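Local coordinates for protein chloramphenicol acetyltransferase (Aliivibrio fischeri, PDB 6PXA) that probably transfers an acetyl group from acetyl-CoA to chloramphenicol and binds taurocholic acid, at residues V128-G131 with S132-I136; N178-Q181 with T182-I186. All coordinates share one frame; numbering follows the deposited sequence.

Contact 1 (V128-G131 with S132-I136); sequences VWIG and SEAMI
The flat peptide group that Gly131 shares with Ser132 meets Ala134 at its oxygen edge, where the N and CB of Ala134 approach obliquely, both from the same side of the peptide plane. The amide bonds weakly to Gly131 O (3.3 Å, N-H...O 162°). The methyl CB of Ala134 rests 3.6 Å from Gly131 O. This is a corner of the left-handed parallel beta-helix built from hexapeptide repeats, where the chain leaves the sheet of strand 129-130 for that of strand 135-136. A type II turn from Gly131 to Ala134 makes the bend. Its third residue, Glu133, has a positive phi of 65°, a backbone shape more often taken by glycine.

The carboxylate of Glu133 is gripped at both oxygens: OE2 forms a salt bridge with Arg151, while OE1 accepts from His38 and pairs with Arg48 of the second subunit, which ties the corner into the trimer. A bound sulfate also lies close to this side chain. Ser132 OG bonds to Ser81 O in the preceding coil.

Ile130 and Ala134, four residues apart, face the inside of the prism, as the aliphatic and small residues of the repeat do; Ile130 packs on Phe85 and Ala134 on Ile148, in adjacent coils. With CG1 of Ile130 beside the backbone N (chi1 -58°), CG2 lies anti to that N, which brings it to Ala134 CB at 4.0 Å.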
# COMPACT_ATOMS: atom_id res chain seq x y z
N VAL B 128 14.97 16.15 -0.72
CA VAL B 128 14.23 15.02 -1.28
C VAL B 128 12.84 15.00 -0.68
O VAL B 128 12.67 15.12 0.54
CB VAL B 128 14.96 13.68 -1.04
CG1 VAL B 128 14.08 12.49 -1.43
CG2 VAL B 128 16.26 13.65 -1.81
N TRP B 129 11.84 14.93 -1.56
CA TRP B 129 10.43 14.87 -1.20
C TRP B 129 9.96 13.44 -1.40
O TRP B 129 10.05 12.91 -2.51
CB TRP B 129 9.63 15.84 -2.07
CG TRP B 129 8.14 15.85 -1.87
CD1 TRP B 129 7.44 15.51 -0.75
CD2 TRP B 129 7.18 16.26 -2.84
NE1 TRP B 129 6.08 15.66 -0.97
CE2 TRP B 129 5.90 16.13 -2.24
CE3 TRP B 129 7.27 16.71 -4.16
CZ2 TRP B 129 4.73 16.43 -2.92
CZ3 TRP B 129 6.09 17.01 -4.83
CH2 TRP B 129 4.85 16.86 -4.21
N ILE B 130 9.48 12.81 -0.33
CA ILE B 130 9.06 11.40 -0.35
C ILE B 130 7.57 11.35 -0.05
O ILE B 130 7.13 11.60 1.08
CB ILE B 130 9.85 10.53 0.65
CG1 ILE B 130 11.36 10.60 0.35
CG2 ILE B 130 9.35 9.08 0.65
CD1 ILE B 130 12.21 9.78 1.28
N GLY B 131 6.79 11.01 -1.07
CA GLY B 131 5.35 11.04 -0.96
C GLY B 131 4.79 9.97 -0.03
O GLY B 131 5.48 9.06 0.46
N SER B 132 3.47 10.08 0.18
CA SER B 132 2.80 9.30 1.20
C SER B 132 2.83 7.83 0.84
O SER B 132 2.60 7.45 -0.31
CB SER B 132 1.36 9.77 1.38
OG SER B 132 0.75 9.11 2.49
N GLU B 133 3.18 7.00 1.82
CA GLU B 133 3.09 5.54 1.70
C GLU B 133 4.04 4.98 0.65
O GLU B 133 3.92 3.81 0.23
CB GLU B 133 1.62 5.12 1.42
CG GLU B 133 0.74 5.35 2.63
CD GLU B 133 -0.68 4.81 2.48
OE1 GLU B 133 -1.53 5.31 3.22
OE2 GLU B 133 -0.94 3.90 1.66
N ALA B 134 5.05 5.76 0.27
CA ALA B 134 6.12 5.18 -0.52
C ALA B 134 6.89 4.21 0.37
O ALA B 134 6.90 4.34 1.60
CB ALA B 134 7.06 6.27 -1.07
N MET B 135 7.44 3.18 -0.25
CA MET B 135 8.25 2.21 0.47
C MET B 135 9.64 2.15 -0.14
O MET B 135 9.79 1.84 -1.33
CB MET B 135 7.62 0.82 0.45
CG MET B 135 8.08 -0.02 1.63
SD MET B 135 7.68 -1.77 1.50
CE MET B 135 6.24 -1.82 2.58
N ILE B 136 10.65 2.41 0.70
CA ILE B 136 12.06 2.47 0.32
C ILE B 136 12.74 1.18 0.78
O ILE B 136 12.85 0.93 1.99
CB ILE B 136 12.74 3.69 0.95
CG1 ILE B 136 11.95 4.97 0.68
CG2 ILE B 136 14.14 3.86 0.41
CD1 ILE B 136 11.84 5.27 -0.78

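Contact 2 (N178-Q181 with T182-I186); sequences NLIQ and TLLVI
Thr182 returns to Asn178 with two donors, its backbone N at 3.1 Å and its hydroxyl OG1 at 3.2 Å from Asn178 O. They reach that oxygen from opposite faces of the carbonyl plane, each tilted by 28°. The hydroxyl can do so because OG1 stands beside its own backbone N (chi1 -73°), folded back over the preceding turn, while CG2 is anti to that N.

One residue on, Leu183 N gives a straighter bond to Leu179 O (3.0 Å, N-H...O 164°), and the branch carbon CG of Leu183 packs against the same oxygen. Leu184 N bonds to Ile180 O, and the two side chains run side by side in the same direction, with Ile180 CG2 4.1 Å from Leu184 CD1. Toward Val185 the pattern changes: its N bonds only weakly to Gln181 O, at 3.3 Å, and Thr182 O accepts from both Val185 N (3.0 Å) and Ile186 N (3.2 Å).

Farther out, Tyr161 lies against Ile180, Leu183 and Leu184, and helix 208-219 receives Leu179 and Leu183 at Ile208 and Ile186 at Leu211 and Phe215. One face of apolar residues packed inward and another, with Asn178, Gln181 and Val185, exposed make helix 177-186 of the C-terminal helical region an amphipathic alpha-helix.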
# COMPACT_ATOMS: atom_id res chain seq x y z
N ASN B 178 22.14 20.33 -17.59
CA ASN B 178 23.12 21.37 -17.27
C ASN B 178 22.79 22.06 -15.95
O ASN B 178 23.68 22.33 -15.15
CB ASN B 178 23.19 22.38 -18.41
CG ASN B 178 23.72 21.77 -19.70
OD1 ASN B 178 24.30 20.68 -19.69
ND2 ASN B 178 23.53 22.47 -20.82
N LEU B 179 21.50 22.32 -15.71
CA LEU B 179 21.08 22.98 -14.48
C LEU B 179 21.13 22.05 -13.28
O LEU B 179 21.45 22.48 -12.17
CB LEU B 179 19.66 23.53 -14.65
CG LEU B 179 19.47 24.50 -15.81
CD1 LEU B 179 18.02 24.91 -15.88
CD2 LEU B 179 20.37 25.73 -15.68
N ILE B 180 20.75 20.78 -13.47
CA ILE B 180 20.97 19.77 -12.43
C ILE B 180 22.42 19.77 -12.00
O ILE B 180 22.74 19.82 -10.81
CB ILE B 180 20.54 18.38 -12.92
CG1 ILE B 180 19.03 18.29 -13.10
CG2 ILE B 180 21.00 17.30 -11.95
CD1 ILE B 180 18.56 16.89 -13.42
N GLN B 181 23.34 19.69 -12.98
CA GLN B 181 24.76 19.68 -12.66
C GLN B 181 25.15 20.91 -11.86
O GLN B 181 26.00 20.83 -10.96
CB GLN B 181 25.58 19.60 -13.94
CG GLN B 181 26.45 18.36 -14.04
CD GLN B 181 27.82 18.68 -14.58
OE1 GLN B 181 28.81 18.70 -13.85
NE2 GLN B 181 27.90 18.94 -15.89
N THR B 182 24.52 22.04 -12.16
CA THR B 182 24.82 23.28 -11.45
C THR B 182 24.40 23.19 -9.99
O THR B 182 25.18 23.51 -9.08
CB THR B 182 24.11 24.45 -12.16
OG1 THR B 182 24.80 24.72 -13.38
CG2 THR B 182 24.11 25.69 -11.28
N LEU B 183 23.17 22.73 -9.74
CA LEU B 183 22.70 22.60 -8.36
C LEU B 183 23.58 21.64 -7.56
O LEU B 183 23.71 21.79 -6.34
CB LEU B 183 21.24 22.14 -8.37
CG LEU B 183 20.24 23.11 -9.02
CD1 LEU B 183 18.78 22.53 -9.02
CD2 LEU B 183 20.26 24.43 -8.29
N LEU B 184 24.20 20.67 -8.23
CA LEU B 184 25.01 19.68 -7.52
C LEU B 184 26.39 20.22 -7.15
O LEU B 184 27.04 19.64 -6.28
CB LEU B 184 25.14 18.41 -8.36
CG LEU B 184 23.80 17.68 -8.58
CD1 LEU B 184 24.00 16.36 -9.31
CD2 LEU B 184 23.13 17.43 -7.25
N VAL B 185 26.83 21.30 -7.78
CA VAL B 185 28.09 21.94 -7.41
C VAL B 185 27.89 22.96 -6.30
O VAL B 185 28.67 23.01 -5.34
CB VAL B 185 28.75 22.58 -8.65
CG1 VAL B 185 29.91 23.48 -8.24
CG2 VAL B 185 29.23 21.50 -9.62
N ILE B 186 26.85 23.79 -6.40
CA ILE B 186 26.70 24.89 -5.44
C ILE B 186 26.11 24.40 -4.12
O ILE B 186 26.39 24.99 -3.07
CB ILE B 186 25.86 26.04 -6.04
CG1 ILE B 186 24.44 25.60 -6.37
CG2 ILE B 186 26.53 26.63 -7.29
CD1 ILE B 186 23.64 26.72 -7.05

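A beta-turn corner and a helical turn represent the two parts of the subunit. Contact 1 comes first in sequence and sits deep in the beta-helix, about 8 Å from the centre of the chain; contact 2 follows, about 22 Å from that centre, in helix 177-186. Their centres are 24 Å apart and their nearest atoms about 10 Å, with no touch between them. Between them the chain completes the later coils through strands 141-142, 147-148 and 153-154, then runs through strands 162-165 and 169-173 into the helix. The sheet containing strand 129-130 also includes 162-165 and 169-173, so the prism of which contact 1 forms one corner leads directly into the helical C-terminal region containing contact 2.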